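Local coordinates for protein RNA methyltransferase, TrmH family (Porphyromonas gingivalis, PDB 2I6D) that probably binds RNA and transfers methyl groups to it, as a putative knotted methyltransferase of the TrmH (SpoU) family, at residues N164-L169 / S213-A218; I177-A182 / I202-S207. One frame throughout, in Å; residues are numbered along the deposited sequence.

Contact 1 of 2, residues N164-L169 / S213-A218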
ATOM      1  N   ASN A 164      15.850   6.116   2.149  1.00 34.80           N
ATOM      2  CA  ASN A 164      16.525   7.130   1.337  1.00 34.13           C
ATOM      3  C   ASN A 164      16.216   6.786  -0.098  1.00 32.90           C
ATOM      4  O   ASN A 164      16.942   6.001  -0.723  1.00 32.39           O
ATOM      5  CB  ASN A 164      18.035   7.126   1.567  1.00 34.04           C
ATOM      6  CG  ASN A 164      18.773   8.296   0.847  1.00 35.57           C
ATOM      7  OD1 ASN A 164      18.299   8.867  -0.140  1.00 34.93           O
ATOM      8  ND2 ASN A 164      19.956   8.618   1.344  1.00 36.67           N
ATOM      9  N   THR A 165      15.149   7.385  -0.604  1.00 31.92           N
ATOM     10  CA  THR A 165      14.662   7.127  -1.976  1.00 32.04           C
ATOM     11  C   THR A 165      15.761   7.290  -3.022  1.00 30.91           C
ATOM     12  O   THR A 165      15.963   6.423  -3.869  1.00 29.83           O
ATOM     13  CB  THR A 165      13.500   8.090  -2.338  1.00 32.00           C
ATOM     14  OG1 THR A 165      12.445   7.937  -1.378  1.00 35.83           O
ATOM     15  CG2 THR A 165      12.969   7.819  -3.741  1.00 30.35           C
ATOM     16  N   VAL A 166      16.463   8.414  -2.947  1.00 31.13           N
ATOM     17  CA  VAL A 166      17.482   8.742  -3.916  1.00 31.41           C
ATOM     18  C   VAL A 166      18.601   7.722  -3.887  1.00 31.19           C
ATOM     19  O   VAL A 166      18.969   7.214  -4.937  1.00 30.87           O
ATOM     20  CB  VAL A 166      18.028  10.187  -3.729  1.00 31.84           C
ATOM     21  CG1 VAL A 166      19.288  10.401  -4.574  1.00 32.48           C
ATOM     22  CG2 VAL A 166      16.948  11.200  -4.126  1.00 32.04           C
ATOM     23  N   ASP A 167      19.090   7.392  -2.691  1.00 32.07           N
ATOM     24  CA  ASP A 167      20.163   6.402  -2.499  1.00 32.50           C
ATOM     25  C   ASP A 167      19.751   5.043  -3.080  1.00 31.94           C
ATOM     26  O   ASP A 167      20.556   4.369  -3.729  1.00 31.31           O
ATOM     27  CB  ASP A 167      20.417   6.179  -1.012  1.00 33.63           C
ATOM     28  CG  ASP A 167      21.572   6.950  -0.485  1.00 35.83           C
ATOM     29  OD1 ASP A 167      22.244   6.383   0.415  1.00 38.90           O
ATOM     30  OD2 ASP A 167      21.819   8.102  -0.944  1.00 38.47           O
ATOM     31  N   THR A 168      18.512   4.638  -2.802  1.00 31.17           N
ATOM     32  CA  THR A 168      17.956   3.404  -3.310  1.00 31.15           C
ATOM     33  C   THR A 168      17.856   3.409  -4.829  1.00 30.57           C
ATOM     34  O   THR A 168      18.271   2.445  -5.489  1.00 30.11           O
ATOM     35  CB  THR A 168      16.562   3.159  -2.718  1.00 32.87           C
ATOM     36  OG1 THR A 168      16.718   2.914  -1.322  1.00 36.39           O
ATOM     37  CG2 THR A 168      15.884   1.940  -3.360  1.00 30.97           C
ATOM     38  N   LEU A 169      17.298   4.481  -5.400  1.00 29.65           N
ATOM     39  CA  LEU A 169      17.241   4.583  -6.847  1.00 29.75           C
ATOM     40  C   LEU A 169      18.634   4.560  -7.476  1.00 30.05           C
ATOM     41  O   LEU A 169      18.860   3.865  -8.466  1.00 30.89           O
ATOM     42  CB  LEU A 169      16.510   5.853  -7.279  1.00 29.94           C
ATOM     43  CG  LEU A 169      15.000   5.832  -7.210  1.00 29.73           C
ATOM     44  CD1 LEU A 169      14.475   7.171  -7.769  1.00 29.84           C
ATOM     45  CD2 LEU A 169      14.394   4.626  -7.959  1.00 29.42           C
ATOM     46  N   SER A 213      10.052  14.879  -7.458  1.00 31.43           N
ATOM     47  CA  SER A 213      10.952  15.926  -6.983  1.00 31.73           C
ATOM     48  C   SER A 213      12.204  15.977  -7.855  1.00 32.04           C
ATOM     49  O   SER A 213      12.594  14.961  -8.437  1.00 32.58           O
ATOM     50  CB  SER A 213      11.348  15.666  -5.539  1.00 31.93           C
ATOM     51  OG  SER A 213      12.138  14.501  -5.476  1.00 32.54           O
ATOM     52  N   PRO A 214      12.847  17.159  -7.946  1.00 32.06           N
ATOM     53  CA  PRO A 214      14.048  17.278  -8.769  1.00 31.74           C
ATOM     54  C   PRO A 214      15.148  16.247  -8.427  1.00 30.78           C
ATOM     55  O   PRO A 214      15.765  15.691  -9.356  1.00 30.74           O
ATOM     56  CB  PRO A 214      14.514  18.714  -8.487  1.00 31.57           C
ATOM     57  CG  PRO A 214      13.264  19.427  -8.188  1.00 32.51           C
ATOM     58  CD  PRO A 214      12.486  18.458  -7.345  1.00 31.84           C
ATOM     59  N   GLU A 215      15.362  15.961  -7.138  1.00 29.35           N
ATOM     60  CA  GLU A 215      16.458  15.057  -6.740  0.50 29.21           C
ATOM     61  C   GLU A 215      16.165  13.625  -7.161  1.00 29.13           C
ATOM     62  O   GLU A 215      17.084  12.881  -7.524  1.00 29.02           O
ATOM     63  CB  GLU A 215      16.779  15.109  -5.230  0.50 29.07           C
ATOM     64  CG  GLU A 215      18.210  14.576  -4.888  0.50 28.68           C
ATOM     65  CD  GLU A 215      18.503  14.406  -3.394  0.50 28.43           C
ATOM     66  OE1 GLU A 215      19.676  14.139  -3.044  0.50 25.37           O
ATOM     67  OE2 GLU A 215      17.576  14.506  -2.571  0.50 28.73           O
ATOM     68  N   VAL A 216      14.900  13.235  -7.100  1.00 29.29           N
ATOM     69  CA  VAL A 216      14.472  11.926  -7.582  1.00 29.23           C
ATOM     70  C   VAL A 216      14.494  11.863  -9.119  1.00 30.78           C
ATOM     71  O   VAL A 216      14.930  10.855  -9.704  1.00 31.20           O
ATOM     72  CB  VAL A 216      13.064  11.555  -7.015  1.00 30.42           C
ATOM     73  CG1 VAL A 216      12.517  10.226  -7.624  1.00 30.29           C
ATOM     74  CG2 VAL A 216      13.152  11.388  -5.491  1.00 28.79           C
ATOM     75  N   ALA A 217      14.034  12.934  -9.766  1.00 31.22           N
ATOM     76  CA  ALA A 217      14.028  13.006 -11.224  1.00 31.92           C
ATOM     77  C   ALA A 217      15.454  12.825 -11.778  1.00 32.73           C
ATOM     78  O   ALA A 217      15.634  12.216 -12.837  1.00 33.55           O
ATOM     79  CB  ALA A 217      13.408  14.326 -11.710  1.00 32.28           C
ATOM     80  N   ALA A 218      16.458  13.319 -11.055  1.00 31.72           N
ATOM     81  CA  ALA A 218      17.844  13.142 -11.481  1.00 32.53           C
ATOM     82  C   ALA A 218      18.290  11.674 -11.563  1.00 32.42           C
ATOM     83  O   ALA A 218      19.236  11.360 -12.273  1.00 32.85           O
ATOM     84  CB  ALA A 218      18.814  13.959 -10.600  1.00 32.20           C
TER
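V216 packs against three residues of the facing helix, T165, V166 and L169, with no hydrogen bond crossing between 164-169 and 213-218. The tight part lies on the buried side, where V216 divides its two methyls between partners. CG1 takes the CD1 methyl of L169 at 3.6 Å, the two side chains meeting at about a right angle. CG2 reaches the CG2 methyls of both T165 and V166, lying 4.0 Å from V166 CG2. With CG1 anti to its backbone N (chi1 174°), V216 turns CG1 to L169 and leaves CG2, beside that N, for T165 and V166. Short, branched valine suits a place where the helices come close, the CA atoms of V166 and V216 being 5.7 Å apart; longer L169 spans the greater gap farther along. T165 presents its CG2 methyl, not OG1, to V216, and a polar residue thereby adds apolar surface here.

The outer side is open to solvent: one exposed chain, with no hydrogen bond across the contact, lies over V166. E215 stretches its extended chain across this valine, whose CG2 methyl lies 3.6 Å from E215 CD and also touches CG. CG and the base of the carboxylate thus cover a partly exposed valine, while glutamate's charge suits the exposed end. Both helices begin with caps. N164 OD1 accepts from D167 N at 3.1 Å, the donor standing well above the amide's carbonyl plane, and S213 OG accepts a weak bond from V216 N.

Helix 165-174 and short helix 214-217 lie against the parallel sheet of the SpoU methylase domain: T165 touches L107 of strand 104-109, L169 rests on I202 and V204 of strand 201-206, and V216 reaches V204 and D109, while S213 N bonds to D109 OD2.

Contact 2 of 2, residues I177-A182 / I202-S207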
ATOM      1  N   ILE A 177      19.285  -1.836 -13.446  1.00 34.71           N
ATOM      2  CA  ILE A 177      17.798  -1.824 -13.430  1.00 34.45           C
ATOM      3  C   ILE A 177      17.278  -0.476 -13.939  1.00 34.16           C
ATOM      4  O   ILE A 177      17.658   0.586 -13.411  1.00 34.25           O
ATOM      5  CB  ILE A 177      17.239  -2.147 -12.049  1.00 34.09           C
ATOM      6  CG1 ILE A 177      17.674  -3.566 -11.662  1.00 34.13           C
ATOM      7  CG2 ILE A 177      15.666  -1.938 -11.988  1.00 33.81           C
ATOM      8  CD1 ILE A 177      17.437  -3.882 -10.271  1.00 36.23           C
ATOM      9  N   PRO A 178      16.456  -0.507 -15.008  1.00 33.36           N
ATOM     10  CA  PRO A 178      15.942   0.723 -15.571  1.00 33.39           C
ATOM     11  C   PRO A 178      14.985   1.416 -14.601  1.00 32.78           C
ATOM     12  O   PRO A 178      14.178   0.756 -13.923  1.00 32.71           O
ATOM     13  CB  PRO A 178      15.148   0.252 -16.813  1.00 33.85           C
ATOM     14  CG  PRO A 178      14.864  -1.197 -16.551  1.00 33.76           C
ATOM     15  CD  PRO A 178      15.991  -1.705 -15.734  1.00 33.24           C
ATOM     16  N   VAL A 179      15.084   2.731 -14.556  1.00 31.53           N
ATOM     17  CA  VAL A 179      14.263   3.537 -13.685  1.00 31.14           C
ATOM     18  C   VAL A 179      13.413   4.477 -14.527  1.00 31.81           C
ATOM     19  O   VAL A 179      13.906   5.457 -15.093  1.00 34.11           O
ATOM     20  CB  VAL A 179      15.104   4.333 -12.648  1.00 31.11           C
ATOM     21  CG1 VAL A 179      14.178   5.085 -11.696  1.00 31.15           C
ATOM     22  CG2 VAL A 179      16.033   3.393 -11.866  1.00 28.61           C
ATOM     23  N   TYR A 180      12.135   4.163 -14.607  1.00 30.63           N
ATOM     24  CA  TYR A 180      11.188   4.944 -15.389  1.00 31.23           C
ATOM     25  C   TYR A 180      10.487   5.926 -14.463  1.00 31.40           C
ATOM     26  O   TYR A 180      10.374   5.687 -13.248  1.00 31.39           O
ATOM     27  CB  TYR A 180      10.148   4.005 -16.015  1.00 31.47           C
ATOM     28  CG  TYR A 180      10.747   3.082 -17.024  1.00 30.27           C
ATOM     29  CD1 TYR A 180      11.255   1.840 -16.645  1.00 31.16           C
ATOM     30  CD2 TYR A 180      10.797   3.441 -18.368  1.00 31.44           C
ATOM     31  CE1 TYR A 180      11.815   0.990 -17.580  1.00 31.92           C
ATOM     32  CE2 TYR A 180      11.341   2.600 -19.312  1.00 33.28           C
ATOM     33  CZ  TYR A 180      11.849   1.372 -18.908  1.00 32.87           C
ATOM     34  OH  TYR A 180      12.417   0.526 -19.834  1.00 33.97           O
ATOM     35  N   GLY A 181      10.058   7.043 -15.028  1.00 31.78           N
ATOM     36  CA  GLY A 181       9.315   8.060 -14.278  1.00 31.64           C
ATOM     37  C   GLY A 181       8.211   8.652 -15.118  1.00 32.52           C
ATOM     38  O   GLY A 181       8.385   8.864 -16.330  1.00 32.38           O
ATOM     39  N   ALA A 182       7.087   8.965 -14.471  1.00 32.20           N
ATOM     40  CA  ALA A 182       5.944   9.562 -15.147  1.00 32.15           C
ATOM     41  C   ALA A 182       6.040  11.091 -15.053  1.00 33.03           C
ATOM     42  O   ALA A 182       6.083  11.651 -13.941  1.00 32.48           O
ATOM     43  CB  ALA A 182       4.647   9.073 -14.506  1.00 32.49           C
ATOM     44  N   ILE A 202      11.887  -0.217 -12.289  1.00 28.43           N
ATOM     45  CA  ILE A 202      11.253   0.632 -11.283  1.00 28.78           C
ATOM     46  C   ILE A 202      10.500   1.725 -12.020  1.00 29.19           C
ATOM     47  O   ILE A 202      11.024   2.277 -13.009  1.00 29.07           O
ATOM     48  CB  ILE A 202      12.318   1.242 -10.329  1.00 28.56           C
ATOM     49  CG1 ILE A 202      13.038   0.121  -9.540  1.00 27.10           C
ATOM     50  CG2 ILE A 202      11.664   2.281  -9.417  1.00 29.39           C
ATOM     51  CD1 ILE A 202      14.474   0.521  -9.073  1.00 28.15           C
ATOM     52  N   LEU A 203       9.280   2.023 -11.558  1.00 28.12           N
ATOM     53  CA  LEU A 203       8.465   3.080 -12.138  1.00 29.06           C
ATOM     54  C   LEU A 203       8.110   4.059 -11.035  1.00 29.46           C
ATOM     55  O   LEU A 203       7.420   3.723 -10.058  1.00 30.32           O
ATOM     56  CB  LEU A 203       7.168   2.504 -12.766  1.00 28.65           C
ATOM     57  CG  LEU A 203       6.094   3.513 -13.201  1.00 28.67           C
ATOM     58  CD1 LEU A 203       6.695   4.506 -14.220  1.00 27.36           C
ATOM     59  CD2 LEU A 203       4.907   2.749 -13.848  1.00 29.42           C
ATOM     60  N   VAL A 204       8.576   5.276 -11.211  1.00 28.41           N
ATOM     61  CA  VAL A 204       8.413   6.306 -10.195  1.00 28.60           C
ATOM     62  C   VAL A 204       7.191   7.160 -10.511  1.00 29.39           C
ATOM     63  O   VAL A 204       7.052   7.678 -11.640  1.00 29.21           O
ATOM     64  CB  VAL A 204       9.660   7.238 -10.106  1.00 28.50           C
ATOM     65  CG1 VAL A 204       9.459   8.316  -8.995  1.00 27.84           C
ATOM     66  CG2 VAL A 204      11.004   6.400  -9.839  1.00 27.15           C
ATOM     67  N   LEU A 205       6.340   7.346  -9.506  1.00 29.60           N
ATOM     68  CA  LEU A 205       5.133   8.168  -9.635  1.00 31.03           C
ATOM     69  C   LEU A 205       5.162   9.257  -8.558  1.00 31.89           C
ATOM     70  O   LEU A 205       5.371   8.950  -7.381  1.00 31.93           O
ATOM     71  CB  LEU A 205       3.897   7.290  -9.463  1.00 31.81           C
ATOM     72  CG  LEU A 205       3.894   6.271 -10.634  1.00 34.40           C
ATOM     73  CD1 LEU A 205       3.439   4.907 -10.209  1.00 34.95           C
ATOM     74  CD2 LEU A 205       3.060   6.853 -11.776  1.00 35.92           C
ATOM     75  N   GLY A 206       4.962  10.515  -8.947  1.00 32.83           N
ATOM     76  CA  GLY A 206       4.882  11.612  -7.963  1.00 33.92           C
ATOM     77  C   GLY A 206       3.460  12.126  -7.776  1.00 35.36           C
ATOM     78  O   GLY A 206       2.568  11.745  -8.509  1.00 35.38           O
ATOM     79  N   SER A 207       3.236  13.042  -6.838  1.00 38.08           N
ATOM     80  CA  SER A 207       1.893  13.623  -6.738  1.00 39.78           C
ATOM     81  C   SER A 207       1.607  14.506  -7.935  1.00 40.71           C
ATOM     82  O   SER A 207       2.512  15.146  -8.447  1.00 40.81           O
ATOM     83  CB  SER A 207       1.739  14.450  -5.494  1.00 39.37           C
ATOM     84  OG  SER A 207       2.492  15.638  -5.623  1.00 43.47           O
TER
HETATM   85  O   HOH W   1       4.424  11.252 -11.645  1.00 30.35           O
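Parallel strands 179-182 and 201-206 join through four backbone hydrogen bonds, P178 O taking I202 N at 3.0 Å, I202 O taking Y180 N, Y180 O taking V204 N at 2.7 Å, and V204 O taking A182 N. Beyond them a water bridges A182 O and G206 N.

On V204, CB stands 3.6 Å from Y180 O; the CG2 branch, beside the backbone N because CG1 is anti to it (chi1 -179°), reaches that oxygen and meets V179 CG1 at 3.9 Å, while CG1 points on toward helix 214-217. Beta-branched V179, I202 and V204 suit extended strands and fill the face under helix 165-174. I202 CD1 extends that apolar layer to I177 CG2, 4.0 Å away. On the other face L203 CD1 packs on Y180 CB, and the Y180 ring, with I202 O at its edge, meets W253 of helix 242-255 edge-to-face. G181 CA makes a CA-H...O contact with V204 O at 3.5 Å.

The chemistry implies a division of labour: backbone bonds satisfy buried polar groups and fix the register, while largely apolar side chains pack on both faces.

Both contacts are largely buried, but contact 2 lies within the central sheet and contact 1 in the helical layer covering one face of it, with an exposed edge. Their centres are about 10 Å apart. The four elements pair up along the chain: helix 165-174 leads into strand 179-182, and strand 201-206 into helix 214-217, so each contact joins the same two parts of the chain at a different level. Regular backbone bonding holds the strands, whereas only side-chain packing spans the helices. The levels interlock through L169, whose CD2 lies 3.8 Å from V179 CG1, and through V216, whose CG1 lies 3.9 Å from V204 CG1.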